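Local coordinates for probable zinc protease PqqL (Escherichia coli, PDB 6OFT), which probably acts as a periplasmic zinc metalloendopeptidase of the M16 family, this chain being the first half of the protein, at residues 52-57 and 89-94; 272-277 and 403-408; 14-19 and 194-199; 57-62 and 124-129. One frame throughout, in Å; residues are numbered along the deposited sequence.

From the N terminus, residues 14-19 open the widest of the first three loops, which closes when they meet 194-199 in interaction 3 and the entries to two neighbouring strands of the six-stranded sheet come together. Nested within that loop are interactions 1 and 4. They cross along the chain, 57-62 opening before 89-94 has closed interaction 1, and they share Glu57 on helix 52-59: one ties this helix to the edge strand 87-91, the other ties residues 57-62 to the approach to helix 128-144. Interaction 2 follows in series, joining helices 271-296 and 398-408 well away from the predicted zinc site, its centre about 34 Å from that of interaction 1.

Interaction 1 of 4, residues 52-57 and 89-94; sequences VAHFVE and AYTSYD
Thr91 and Glu57 make the one hydrogen bond between helix 52-57 and the edge strand. The hydroxyl OG1 of Thr91 donates to Glu57 OE2 across 2.7 Å, and OE2 receives it on its anti lone pair, the side turned from OE1. Glu57 gets there with CG trans to its backbone N (chi1 -178°) and a bend at chi2 (-125°), the two side chains overlapping while pointing opposite ways. The backbone N of Thr91 lies 3.2 Å from Glu57 OE2, yet its angle is too poor for a second bond.

The remaining contacts are van der Waals. The methyl CG2 of Thr91 rests 3.7 Å from Ala53 CB, one turn back on the helix, while the CB atoms of Thr91 and His54 approach to 4.1 Å and Thr91 OG1 lies at the edge of the imidazole, near its plane. Beyond the carboxylate, Ala89 CB comes within 3.4 Å of Glu57 OE1.

Helix and strand run almost antiparallel, at 169°. The helix carries the HxxEH signature of M16 peptidases: His54 and His58 are predicted zinc ligands, and Glu57 the predicted proton acceptor. Thr91 therefore works with both branches, its methyl seated against the helix and its hydroxyl holding one carboxylate oxygen, an arrangement consistent with a second-shell residue that limits how the predicted catalytic group can turn.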
loop_
_atom_site.group_PDB
_atom_site.type_symbol
_atom_site.label_atom_id
_atom_site.label_comp_id
_atom_site.label_asym_id
_atom_site.label_seq_id
_atom_site.Cartn_x
_atom_site.Cartn_y
_atom_site.Cartn_z
ATOM N N VAL A 52 16.829 9.307 7.034
ATOM C CA VAL A 52 16.770 10.774 7.040
ATOM C C VAL A 52 15.384 11.274 6.580
ATOM O O VAL A 52 14.893 12.241 7.165
ATOM C CB VAL A 52 17.968 11.416 6.279
ATOM C CG1 VAL A 52 17.729 12.874 5.932
ATOM C CG2 VAL A 52 19.248 11.279 7.101
ATOM N N ALA A 53 14.731 10.609 5.601
ATOM C CA ALA A 53 13.379 11.019 5.192
ATOM C C ALA A 53 12.419 10.965 6.396
ATOM O O ALA A 53 11.641 11.897 6.599
ATOM C CB ALA A 53 12.856 10.133 4.065
ATOM N N HIS A 54 12.530 9.894 7.213
ATOM C CA HIS A 54 11.710 9.647 8.408
ATOM C C HIS A 54 12.093 10.615 9.538
ATOM O O HIS A 54 11.214 11.096 10.258
ATOM C CB HIS A 54 11.809 8.158 8.806
ATOM C CG HIS A 54 11.139 7.788 10.096
ATOM N ND1 HIS A 54 11.869 7.322 11.174
ATOM C CD2 HIS A 54 9.831 7.810 10.433
ATOM C CE1 HIS A 54 10.988 7.091 12.135
ATOM N NE2 HIS A 54 9.751 7.379 11.741
ATOM N N PHE A 55 13.401 10.903 9.692
ATOM C CA PHE A 55 13.910 11.849 10.696
ATOM C C PHE A 55 13.377 13.267 10.366
ATOM O O PHE A 55 12.858 13.933 11.266
ATOM C CB PHE A 55 15.453 11.822 10.773
ATOM C CG PHE A 55 16.103 12.283 12.070
ATOM C CD1 PHE A 55 15.643 13.415 12.740
ATOM C CD2 PHE A 55 17.219 11.627 12.578
ATOM C CE1 PHE A 55 16.247 13.843 13.930
ATOM C CE2 PHE A 55 17.833 12.060 13.764
ATOM C CZ PHE A 55 17.351 13.171 14.426
ATOM N N VAL A 56 13.427 13.683 9.072
ATOM C CA VAL A 56 12.902 14.986 8.605
ATOM C C VAL A 56 11.408 15.144 8.992
ATOM O O VAL A 56 11.021 16.197 9.491
ATOM C CB VAL A 56 13.157 15.240 7.077
ATOM C CG1 VAL A 56 12.272 16.361 6.525
ATOM C CG2 VAL A 56 14.624 15.546 6.806
ATOM N N GLU A 57 10.599 14.075 8.778
ATOM C CA GLU A 57 9.168 14.003 9.091
ATOM C C GLU A 57 8.890 14.337 10.569
ATOM O O GLU A 57 8.050 15.178 10.855
ATOM C CB GLU A 57 8.630 12.615 8.715
ATOM C CG GLU A 57 7.137 12.425 8.952
ATOM C CD GLU A 57 6.858 11.222 9.828
ATOM O OE1 GLU A 57 6.369 11.410 10.961
ATOM O OE2 GLU A 57 7.163 10.091 9.396
ATOM N N ALA A 89 1.505 11.852 10.811
ATOM C CA ALA A 89 2.428 11.926 9.672
ATOM C C ALA A 89 3.030 10.551 9.491
ATOM O O ALA A 89 3.067 9.786 10.446
ATOM C CB ALA A 89 3.537 12.950 9.940
ATOM N N TYR A 90 3.495 10.232 8.278
ATOM C CA TYR A 90 4.154 8.960 8.030
ATOM C C TYR A 90 5.156 9.115 6.906
ATOM O O TYR A 90 4.960 9.957 6.028
ATOM C CB TYR A 90 3.141 7.815 7.719
ATOM C CG TYR A 90 2.449 7.906 6.375
ATOM C CD1 TYR A 90 3.074 7.454 5.211
ATOM C CD2 TYR A 90 1.140 8.367 6.274
ATOM C CE1 TYR A 90 2.442 7.538 3.970
ATOM C CE2 TYR A 90 0.483 8.417 5.042
ATOM C CZ TYR A 90 1.129 7.977 3.896
ATOM O OH TYR A 90 0.485 8.035 2.681
ATOM N N THR A 91 6.180 8.250 6.909
ATOM C CA THR A 91 7.195 8.177 5.873
ATOM C C THR A 91 7.210 6.753 5.349
ATOM O O THR A 91 7.320 5.801 6.128
ATOM C CB THR A 91 8.585 8.598 6.391
ATOM O OG1 THR A 91 8.475 9.853 7.045
ATOM C CG2 THR A 91 9.614 8.709 5.268
ATOM N N SER A 92 7.101 6.604 4.032
ATOM C CA SER A 92 7.158 5.279 3.419
ATOM C C SER A 92 8.326 5.291 2.435
ATOM O O SER A 92 9.119 6.236 2.418
ATOM C CB SER A 92 5.841 4.961 2.712
ATOM O OG SER A 92 5.640 5.803 1.583
ATOM N N TYR A 93 8.435 4.253 1.619
ATOM C CA TYR A 93 9.468 4.179 0.588
ATOM C C TYR A 93 9.275 5.291 -0.451
ATOM O O TYR A 93 10.239 5.868 -0.925
ATOM C CB TYR A 93 9.344 2.833 -0.150
ATOM C CG TYR A 93 9.655 1.629 0.700
ATOM C CD1 TYR A 93 10.969 1.242 0.939
ATOM C CD2 TYR A 93 8.632 0.836 1.221
ATOM C CE1 TYR A 93 11.263 0.117 1.705
ATOM C CE2 TYR A 93 8.916 -0.282 2.006
ATOM C CZ TYR A 93 10.234 -0.646 2.230
ATOM O OH TYR A 93 10.537 -1.764 2.963
ATOM N N ASP A 94 8.020 5.582 -0.785
ATOM C CA ASP A 94 7.593 6.466 -1.873
ATOM C C ASP A 94 7.232 7.895 -1.519
ATOM O O ASP A 94 7.208 8.740 -2.412
ATOM C CB ASP A 94 6.376 5.833 -2.573
ATOM C CG ASP A 94 6.509 4.363 -2.871
ATOM O OD1 ASP A 94 7.465 3.986 -3.582
ATOM O OD2 ASP A 94 5.671 3.590 -2.390
#

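Interaction 2 of 4, residues 272-277 and 403-408; sequences QSFIEQ and QLSKRL
A nearly perpendicular helix crossing (-82°, axes 10.9 Å apart) sets Phe274 and Ile275 of helix 271-296 against Leu404, Ser405 and Leu408 of helix 398-408. The first helix follows strand 256-264 of the five-stranded sheet, and the contact lies away from the predicted zinc site.

Phe274 does most of the work. With CG trans to the backbone N (chi1 -179°), its ring reaches across to the other helix, where Leu404, Ser405 and Leu408 meet different parts of it. Leu404 CB sits over one face in a CH-pi contact, 4.2 Å from the ring centroid and displaced toward the rim, and Leu404 CD1 lies 3.9 Å from Phe274 CE2. At the edge, in the ring plane, Ser405 OG stands 3.7 Å from Phe274 CZ, though its hydrogen bond goes to Thr401 O within its own helix. Leu408 CD1 approaches Phe274 CD1 obliquely, at 3.5 Å. Alongside, Ile275 CG1 touches Leu408 CB at 3.9 Å, the two side chains crossing at about a right angle.

An alanine in place of Phe274 would take away the whole ring and is likely to leave a gap between Leu404 and Leu408, with the contact reduced largely to Ile275 against Leu408. Next to this apolar core a salt bridge joins Arg407 to Glu271. Cohesion across the two segments themselves rests on shape and dispersion, without a hydrogen bond between them.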
loop_
_atom_site.group_PDB
_atom_site.type_symbol
_atom_site.label_atom_id
_atom_site.label_comp_id
_atom_site.label_asym_id
_atom_site.label_seq_id
_atom_site.Cartn_x
_atom_site.Cartn_y
_atom_site.Cartn_z
ATOM N N GLN A 272 -6.636 -0.979 -21.597
ATOM C CA GLN A 272 -5.800 -2.178 -21.628
ATOM C C GLN A 272 -5.248 -2.482 -20.220
ATOM O O GLN A 272 -5.334 -3.628 -19.779
ATOM C CB GLN A 272 -4.654 -1.989 -22.648
ATOM C CG GLN A 272 -3.726 -3.191 -22.821
ATOM C CD GLN A 272 -2.507 -2.856 -23.657
ATOM O OE1 GLN A 272 -1.390 -2.722 -23.147
ATOM N NE2 GLN A 272 -2.689 -2.717 -24.963
ATOM N N SER A 273 -4.722 -1.461 -19.501
ATOM C CA SER A 273 -4.169 -1.683 -18.156
ATOM C C SER A 273 -5.273 -1.913 -17.104
ATOM O O SER A 273 -5.039 -2.633 -16.139
ATOM C CB SER A 273 -3.183 -0.586 -17.758
ATOM O OG SER A 273 -3.777 0.701 -17.733
ATOM N N PHE A 274 -6.493 -1.395 -17.342
ATOM C CA PHE A 274 -7.645 -1.658 -16.474
ATOM C C PHE A 274 -7.980 -3.164 -16.567
ATOM O O PHE A 274 -8.243 -3.787 -15.545
ATOM C CB PHE A 274 -8.875 -0.812 -16.889
ATOM C CG PHE A 274 -10.108 -1.006 -16.026
ATOM C CD1 PHE A 274 -11.016 -2.027 -16.296
ATOM C CD2 PHE A 274 -10.357 -0.171 -14.944
ATOM C CE1 PHE A 274 -12.153 -2.208 -15.496
ATOM C CE2 PHE A 274 -11.488 -0.361 -14.137
ATOM C CZ PHE A 274 -12.382 -1.373 -14.423
ATOM N N ILE A 275 -7.960 -3.731 -17.793
ATOM C CA ILE A 275 -8.252 -5.143 -18.060
ATOM C C ILE A 275 -7.182 -6.038 -17.438
ATOM O O ILE A 275 -7.533 -7.036 -16.812
ATOM C CB ILE A 275 -8.465 -5.433 -19.580
ATOM C CG1 ILE A 275 -9.756 -4.769 -20.103
ATOM C CG2 ILE A 275 -8.470 -6.953 -19.871
ATOM C CD1 ILE A 275 -9.757 -4.497 -21.612
ATOM N N GLU A 276 -5.889 -5.697 -17.624
ATOM C CA GLU A 276 -4.754 -6.454 -17.072
ATOM C C GLU A 276 -4.877 -6.593 -15.555
ATOM O O GLU A 276 -4.729 -7.702 -15.038
ATOM C CB GLU A 276 -3.416 -5.808 -17.469
ATOM C CG GLU A 276 -2.184 -6.424 -16.810
ATOM C CD GLU A 276 -1.208 -7.144 -17.723
ATOM O OE1 GLU A 276 -1.011 -6.688 -18.872
ATOM O OE2 GLU A 276 -0.623 -8.159 -17.278
ATOM N N GLN A 277 -5.176 -5.487 -14.849
ATOM C CA GLN A 277 -5.319 -5.497 -13.386
ATOM C C GLN A 277 -6.537 -6.312 -12.988
ATOM O O GLN A 277 -6.471 -7.054 -12.010
ATOM C CB GLN A 277 -5.413 -4.058 -12.822
ATOM C CG GLN A 277 -5.342 -3.949 -11.273
ATOM C CD GLN A 277 -6.642 -4.200 -10.512
ATOM O OE1 GLN A 277 -7.739 -4.261 -11.076
ATOM N NE2 GLN A 277 -6.552 -4.341 -9.190
ATOM N N GLN A 403 -19.344 1.509 -14.699
ATOM C CA GLN A 403 -19.501 1.540 -16.164
ATOM C C GLN A 403 -18.312 0.855 -16.873
ATOM O O GLN A 403 -18.533 0.021 -17.756
ATOM C CB GLN A 403 -19.658 2.984 -16.672
ATOM C CG GLN A 403 -21.019 3.625 -16.390
ATOM C CD GLN A 403 -21.189 5.014 -17.001
ATOM O OE1 GLN A 403 -22.296 5.420 -17.376
ATOM N NE2 GLN A 403 -20.112 5.789 -17.101
ATOM N N LEU A 404 -17.064 1.164 -16.457
ATOM C CA LEU A 404 -15.850 0.556 -17.025
ATOM C C LEU A 404 -15.839 -0.945 -16.839
ATOM O O LEU A 404 -15.451 -1.649 -17.759
ATOM C CB LEU A 404 -14.565 1.110 -16.385
ATOM C CG LEU A 404 -13.923 2.349 -16.966
ATOM C CD1 LEU A 404 -12.684 2.721 -16.156
ATOM C CD2 LEU A 404 -13.555 2.176 -18.453
ATOM N N SER A 405 -16.203 -1.429 -15.631
ATOM C CA SER A 405 -16.256 -2.858 -15.299
ATOM C C SER A 405 -17.292 -3.568 -16.153
ATOM O O SER A 405 -16.965 -4.583 -16.754
ATOM C CB SER A 405 -16.566 -3.064 -13.821
ATOM O OG SER A 405 -15.579 -2.444 -13.016
ATOM N N LYS A 406 -18.527 -3.012 -16.251
ATOM C CA LYS A 406 -19.623 -3.547 -17.068
ATOM C C LYS A 406 -19.211 -3.708 -18.543
ATOM O O LYS A 406 -19.618 -4.673 -19.193
ATOM C CB LYS A 406 -20.855 -2.632 -16.987
ATOM C CG LYS A 406 -21.945 -3.125 -16.046
ATOM C CD LYS A 406 -23.268 -3.301 -16.766
ATOM C CE LYS A 406 -24.404 -3.610 -15.821
ATOM N NZ LYS A 406 -25.681 -3.859 -16.544
ATOM N N ARG A 407 -18.424 -2.764 -19.065
ATOM C CA ARG A 407 -17.989 -2.780 -20.458
ATOM C C ARG A 407 -16.663 -3.537 -20.700
ATOM O O ARG A 407 -16.600 -4.347 -21.610
ATOM C CB ARG A 407 -17.914 -1.347 -20.999
ATOM C CG ARG A 407 -17.397 -1.245 -22.435
ATOM C CD ARG A 407 -17.464 0.167 -22.960
ATOM N NE ARG A 407 -16.619 1.078 -22.192
ATOM C CZ ARG A 407 -15.371 1.387 -22.516
ATOM N NH1 ARG A 407 -14.810 0.862 -23.600
ATOM N NH2 ARG A 407 -14.676 2.226 -21.764
ATOM N N LEU A 408 -15.602 -3.230 -19.951
ATOM C CA LEU A 408 -14.292 -3.850 -20.182
ATOM C C LEU A 408 -14.182 -5.309 -19.725
ATOM O O LEU A 408 -13.405 -6.059 -20.328
ATOM C CB LEU A 408 -13.146 -3.015 -19.594
ATOM C CG LEU A 408 -12.966 -1.612 -20.207
ATOM C CD1 LEU A 408 -11.839 -0.875 -19.525
ATOM C CD2 LEU A 408 -12.719 -1.675 -21.730
#

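Interaction 3 of 4, residues 14-19 and 194-199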
loop_
_atom_site.group_PDB
_atom_site.type_symbol
_atom_site.label_atom_id
_atom_site.label_comp_id
_atom_site.label_asym_id
_atom_site.label_seq_id
_atom_site.Cartn_x
_atom_site.Cartn_y
_atom_site.Cartn_z
ATOM N N LEU A 14 -0.605 25.458 -8.642
ATOM C CA LEU A 14 -0.378 26.878 -8.362
ATOM C C LEU A 14 0.801 27.297 -9.257
ATOM O O LEU A 14 1.528 26.412 -9.721
ATOM C CB LEU A 14 -0.056 27.078 -6.861
ATOM C CG LEU A 14 -1.192 26.761 -5.847
ATOM C CD1 LEU A 14 -0.726 26.955 -4.429
ATOM C CD2 LEU A 14 -2.433 27.615 -6.090
ATOM N N ASP A 15 1.013 28.622 -9.513
ATOM C CA ASP A 15 2.135 29.066 -10.370
ATOM C C ASP A 15 3.517 28.637 -9.857
ATOM O O ASP A 15 4.443 28.474 -10.652
ATOM C CB ASP A 15 2.114 30.581 -10.632
ATOM C CG ASP A 15 0.962 31.073 -11.472
ATOM O OD1 ASP A 15 0.348 30.246 -12.183
ATOM O OD2 ASP A 15 0.667 32.291 -11.418
ATOM N N ASN A 16 3.645 28.425 -8.538
ATOM C CA ASN A 16 4.903 27.955 -7.947
ATOM C C ASN A 16 5.152 26.440 -8.179
ATOM O O ASN A 16 6.198 25.936 -7.794
ATOM C CB ASN A 16 4.997 28.341 -6.460
ATOM C CG ASN A 16 3.975 27.696 -5.562
ATOM O OD1 ASN A 16 3.315 26.720 -5.915
ATOM N ND2 ASN A 16 3.840 28.220 -4.362
ATOM N N GLY A 17 4.198 25.738 -8.794
ATOM C CA GLY A 17 4.335 24.318 -9.102
ATOM C C GLY A 17 3.668 23.343 -8.155
ATOM O O GLY A 17 3.666 22.137 -8.435
ATOM N N LEU A 18 3.126 23.837 -7.016
ATOM C CA LEU A 18 2.444 22.992 -6.039
ATOM C C LEU A 18 1.140 22.476 -6.651
ATOM O O LEU A 18 0.374 23.268 -7.192
ATOM C CB LEU A 18 2.172 23.756 -4.718
ATOM C CG LEU A 18 1.506 22.929 -3.594
ATOM C CD1 LEU A 18 2.275 23.034 -2.294
ATOM C CD2 LEU A 18 0.042 23.342 -3.394
ATOM N N ARG A 19 0.889 21.163 -6.554
ATOM C CA ARG A 19 -0.329 20.566 -7.087
ATOM C C ARG A 19 -1.361 20.475 -5.982
ATOM O O ARG A 19 -1.003 20.430 -4.810
ATOM C CB ARG A 19 -0.051 19.165 -7.660
ATOM C CG ARG A 19 0.657 19.131 -9.028
ATOM C CD ARG A 19 1.165 17.719 -9.328
ATOM N NE ARG A 19 2.463 17.473 -8.691
ATOM C CZ ARG A 19 3.101 16.304 -8.644
ATOM N NH1 ARG A 19 2.549 15.216 -9.172
ATOM N NH2 ARG A 19 4.288 16.212 -8.055
ATOM N N TYR A 194 11.875 19.085 -0.392
ATOM C CA TYR A 194 10.694 19.871 0.014
ATOM C C TYR A 194 10.633 21.198 -0.722
ATOM O O TYR A 194 10.975 22.257 -0.174
ATOM C CB TYR A 194 10.606 20.068 1.546
ATOM C CG TYR A 194 10.228 18.835 2.336
ATOM C CD1 TYR A 194 11.021 17.689 2.302
ATOM C CD2 TYR A 194 9.140 18.849 3.207
ATOM C CE1 TYR A 194 10.695 16.560 3.055
ATOM C CE2 TYR A 194 8.834 17.746 4.005
ATOM C CZ TYR A 194 9.616 16.604 3.926
ATOM O OH TYR A 194 9.298 15.504 4.681
ATOM N N GLN A 195 10.245 21.119 -1.993
ATOM C CA GLN A 195 10.064 22.255 -2.903
ATOM C C GLN A 195 8.693 22.084 -3.565
ATOM O O GLN A 195 8.253 20.932 -3.651
ATOM C CB GLN A 195 11.228 22.384 -3.915
ATOM C CG GLN A 195 12.611 22.723 -3.273
ATOM C CD GLN A 195 12.643 23.892 -2.289
ATOM O OE1 GLN A 195 11.785 24.766 -2.285
ATOM N NE2 GLN A 195 13.647 23.944 -1.419
ATOM N N PRO A 196 7.970 23.187 -3.935
ATOM C CA PRO A 196 6.571 23.055 -4.388
ATOM C C PRO A 196 6.253 22.074 -5.505
ATOM O O PRO A 196 5.217 21.439 -5.412
ATOM C CB PRO A 196 6.192 24.487 -4.797
ATOM C CG PRO A 196 7.006 25.324 -3.920
ATOM C CD PRO A 196 8.334 24.614 -3.802
ATOM N N ASN A 197 7.115 21.920 -6.521
ATOM C CA ASN A 197 6.859 21.025 -7.658
ATOM C C ASN A 197 6.911 19.517 -7.294
ATOM O O ASN A 197 6.587 18.675 -8.136
ATOM C CB ASN A 197 7.802 21.362 -8.826
ATOM C CG ASN A 197 9.234 20.926 -8.627
ATOM O OD1 ASN A 197 9.755 20.877 -7.510
ATOM N ND2 ASN A 197 9.907 20.606 -9.722
ATOM N N ASN A 198 7.307 19.187 -6.046
ATOM C CA ASN A 198 7.353 17.825 -5.542
ATOM C C ASN A 198 6.262 17.670 -4.463
ATOM O O ASN A 198 6.278 16.701 -3.699
ATOM C CB ASN A 198 8.768 17.518 -4.979
ATOM C CG ASN A 198 9.039 16.056 -4.729
ATOM O OD1 ASN A 198 8.636 15.182 -5.501
ATOM N ND2 ASN A 198 9.714 15.755 -3.633
ATOM N N MET A 199 5.287 18.611 -4.431
ATOM C CA MET A 199 4.212 18.600 -3.428
ATOM C C MET A 199 2.811 18.635 -4.000
ATOM O O MET A 199 2.548 19.320 -4.990
ATOM C CB MET A 199 4.338 19.790 -2.467
ATOM C CG MET A 199 5.515 19.725 -1.554
ATOM S SD MET A 199 5.651 21.314 -0.734
ATOM C CE MET A 199 7.116 21.035 0.202
HETATM O O HOH W 1 3.804 19.470 -7.379
HETATM O O HOH W 2 7.120 14.936 -7.757
#
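Arg19 N donates to Met199 O in a nearly straight hydrogen bond (2.9 Å, 168°), which starts the pairing of the parallel strands 19-24 and 199-205 in the six-stranded sheet. The arginine side chain adds further polar links. Bent at chi3 (-83°), it gives NE to a water 2.7 Å from that atom, in the guanidinium plane and at its edge; the same water has Gly17 O and Met199 O within bonding distance. Arg19 NH2 makes a weak bond to Asn197 O at 3.4 Å and another weak one to a second water, which donates to Asn198 OD1.

Within 14-19, a type I turn from Leu14 to Gly17 overlaps an Asx turn, in which Asn16 OD1 accepts from Leu18 N at 3.1 Å. The other end of that amide is engaged too, since Asn16 ND2 bonds to Leu220 O. Gly17 sits with phi at 99°, where a CB would collide with the preceding carbonyl and crowd Asn197.

Two CA-H...O contacts lead into the packing: Asn197 CA faces Gly17 O, and Leu18 CA comes to 3.2 Å from Pro196 O. The proline ring is also pressed against the turn, Pro196 CB lying 3.3 Å from Asn16 O. Beside it, the side chains of Leu18 and Met199 meet obliquely, Leu18 CD1 reaching to 3.8 Å from Met199 CB.

Interaction 4 of 4, residues 57-62 and 124-129; sequences EHMMFN and ATFEKL
Phe126 crosses from its loop to Met59 and Met60 of segment 57-62. From CB, its CG turns trans to the carbonyl carbon (chi1 -53°), and the ring crosses Met59 at a slant. Phe126 CD1 meets Met59 CB and CG, both at 3.7 Å; one atom further, Phe126 CE1 comes to 3.6 Å from the same CB. At the far end, Phe126 CZ is 3.8 Å from Met60 CE. That methyl is also pressed tightly on Ala124 CB, at 3.4 Å, because the Met60 chain, bent at both chi2 and chi3, curls back although its CB points away.

The type I turn from Met59 to Asn62 follows directly on the HxxEH zinc motif of the M16 fold, and 124-129 leads into helix 128-144, which carries Glu134, the predicted third metal ligand. Tyr190 of helix 183-193 meets the Phe126 ring edge-to-face. A serine instead of Phe126 would probably open a gap beside Met59 and take one of the supports from Met60 CE, leaving Tyr190 without its edge-to-face partner.

Two waters bridge the segments. One molecule lies 2.6 Å from Met59 O and accepts from Phe126 N; a second lies 2.7 Å from Asn62 O and accepts from the backbone N of Glu127, the N-cap residue, whose OE1 is bonded to Gly69 N. Asn62 ND2 donates to His58 O at 2.9 Å from above the carbonyl plane, while Phe61 N reaches that oxygen from the opposite face.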
loop_
_atom_site.group_PDB
_atom_site.type_symbol
_atom_site.label_atom_id
_atom_site.label_comp_id
_atom_site.label_asym_id
_atom_site.label_seq_id
_atom_site.Cartn_x
_atom_site.Cartn_y
_atom_site.Cartn_z
ATOM N N GLU A 57 10.599 14.075 8.778
ATOM C CA GLU A 57 9.168 14.003 9.091
ATOM C C GLU A 57 8.890 14.337 10.569
ATOM O O GLU A 57 8.050 15.178 10.855
ATOM C CB GLU A 57 8.630 12.615 8.715
ATOM C CG GLU A 57 7.137 12.425 8.952
ATOM C CD GLU A 57 6.858 11.222 9.828
ATOM O OE1 GLU A 57 6.369 11.410 10.961
ATOM O OE2 GLU A 57 7.163 10.091 9.396
ATOM N N HIS A 58 9.642 13.715 11.486
ATOM C CA HIS A 58 9.574 13.976 12.924
ATOM C C HIS A 58 9.949 15.439 13.249
ATOM O O HIS A 58 9.318 16.064 14.102
ATOM C CB HIS A 58 10.516 13.010 13.673
ATOM C CG HIS A 58 9.902 11.674 13.943
ATOM N ND1 HIS A 58 9.587 11.280 15.225
ATOM C CD2 HIS A 58 9.539 10.692 13.085
ATOM C CE1 HIS A 58 9.054 10.076 15.113
ATOM N NE2 HIS A 58 9.001 9.680 13.846
ATOM N N MET A 59 10.927 15.994 12.529
ATOM C CA MET A 59 11.396 17.364 12.762
ATOM C C MET A 59 10.368 18.443 12.408
ATOM O O MET A 59 10.551 19.589 12.820
ATOM C CB MET A 59 12.740 17.635 12.058
ATOM C CG MET A 59 13.951 16.912 12.668
ATOM S SD MET A 59 14.148 17.003 14.471
ATOM C CE MET A 59 14.120 18.830 14.740
ATOM N N MET A 60 9.272 18.091 11.696
ATOM C CA MET A 60 8.235 19.072 11.341
ATOM C C MET A 60 7.433 19.504 12.568
ATOM O O MET A 60 6.920 20.625 12.625
ATOM C CB MET A 60 7.299 18.534 10.235
ATOM C CG MET A 60 7.978 18.352 8.875
ATOM S SD MET A 60 8.868 19.788 8.220
ATOM C CE MET A 60 10.537 19.277 8.541
ATOM N N PHE A 61 7.386 18.634 13.572
ATOM C CA PHE A 61 6.664 18.871 14.817
ATOM C C PHE A 61 7.576 19.416 15.913
ATOM O O PHE A 61 7.139 19.514 17.061
ATOM C CB PHE A 61 5.967 17.567 15.268
ATOM C CG PHE A 61 5.051 17.007 14.204
ATOM C CD1 PHE A 61 3.745 17.470 14.073
ATOM C CD2 PHE A 61 5.500 16.036 13.316
ATOM C CE1 PHE A 61 2.902 16.955 13.085
ATOM C CE2 PHE A 61 4.664 15.545 12.313
ATOM C CZ PHE A 61 3.370 16.005 12.208
ATOM N N ASN A 62 8.823 19.796 15.577
ATOM C CA ASN A 62 9.747 20.269 16.601
ATOM C C ASN A 62 10.399 21.636 16.315
ATOM O O ASN A 62 11.411 21.970 16.927
ATOM C CB ASN A 62 10.805 19.189 16.904
ATOM C CG ASN A 62 10.195 17.997 17.594
ATOM O OD1 ASN A 62 9.913 18.018 18.799
ATOM N ND2 ASN A 62 9.936 16.947 16.835
ATOM N N ALA A 124 10.831 24.905 8.279
ATOM C CA ALA A 124 11.258 24.057 9.412
ATOM C C ALA A 124 12.685 24.501 9.787
ATOM O O ALA A 124 13.475 24.792 8.886
ATOM C CB ALA A 124 11.261 22.597 9.008
ATOM N N THR A 125 13.002 24.581 11.095
ATOM C CA THR A 125 14.290 25.137 11.553
ATOM C C THR A 125 15.390 24.130 11.943
ATOM O O THR A 125 16.564 24.519 11.919
ATOM C CB THR A 125 14.077 26.132 12.710
ATOM O OG1 THR A 125 13.365 25.490 13.768
ATOM C CG2 THR A 125 13.342 27.395 12.262
ATOM N N PHE A 126 15.040 22.879 12.330
ATOM C CA PHE A 126 16.031 21.861 12.729
ATOM C C PHE A 126 17.010 22.371 13.799
ATOM O O PHE A 126 18.220 22.326 13.591
ATOM C CB PHE A 126 16.807 21.294 11.516
ATOM C CG PHE A 126 15.945 20.775 10.402
ATOM C CD1 PHE A 126 15.490 19.461 10.408
ATOM C CD2 PHE A 126 15.568 21.604 9.349
ATOM C CE1 PHE A 126 14.669 18.984 9.379
ATOM C CE2 PHE A 126 14.757 21.124 8.320
ATOM C CZ PHE A 126 14.308 19.820 8.346
ATOM N N GLU A 127 16.472 22.868 14.931
ATOM C CA GLU A 127 17.255 23.352 16.074
ATOM C C GLU A 127 18.046 22.177 16.649
ATOM O O GLU A 127 17.488 21.090 16.814
ATOM C CB GLU A 127 16.326 23.924 17.167
ATOM C CG GLU A 127 15.502 25.133 16.746
ATOM C CD GLU A 127 14.306 25.414 17.642
ATOM O OE1 GLU A 127 13.162 25.160 17.201
ATOM O OE2 GLU A 127 14.509 25.889 18.783
ATOM N N LYS A 128 19.344 22.389 16.925
ATOM C CA LYS A 128 20.281 21.392 17.460
ATOM C C LYS A 128 19.682 20.586 18.615
ATOM O O LYS A 128 19.685 19.356 18.568
ATOM C CB LYS A 128 21.585 22.074 17.918
ATOM C CG LYS A 128 22.766 21.126 18.036
ATOM C CD LYS A 128 23.500 21.290 19.353
ATOM C CE LYS A 128 24.775 20.481 19.391
ATOM N NZ LYS A 128 24.528 19.011 19.379
ATOM N N LEU A 129 19.150 21.295 19.634
ATOM C CA LEU A 129 18.552 20.696 20.822
ATOM C C LEU A 129 17.367 19.800 20.485
ATOM O O LEU A 129 17.263 18.718 21.060
ATOM C CB LEU A 129 18.186 21.768 21.863
ATOM C CG LEU A 129 19.347 22.321 22.717
ATOM C CD1 LEU A 129 18.981 23.671 23.333
ATOM C CD2 LEU A 129 19.762 21.344 23.811
HETATM O O HOH W 3 12.262 21.596 12.953
HETATM O O HOH W 4 13.580 22.492 15.345
#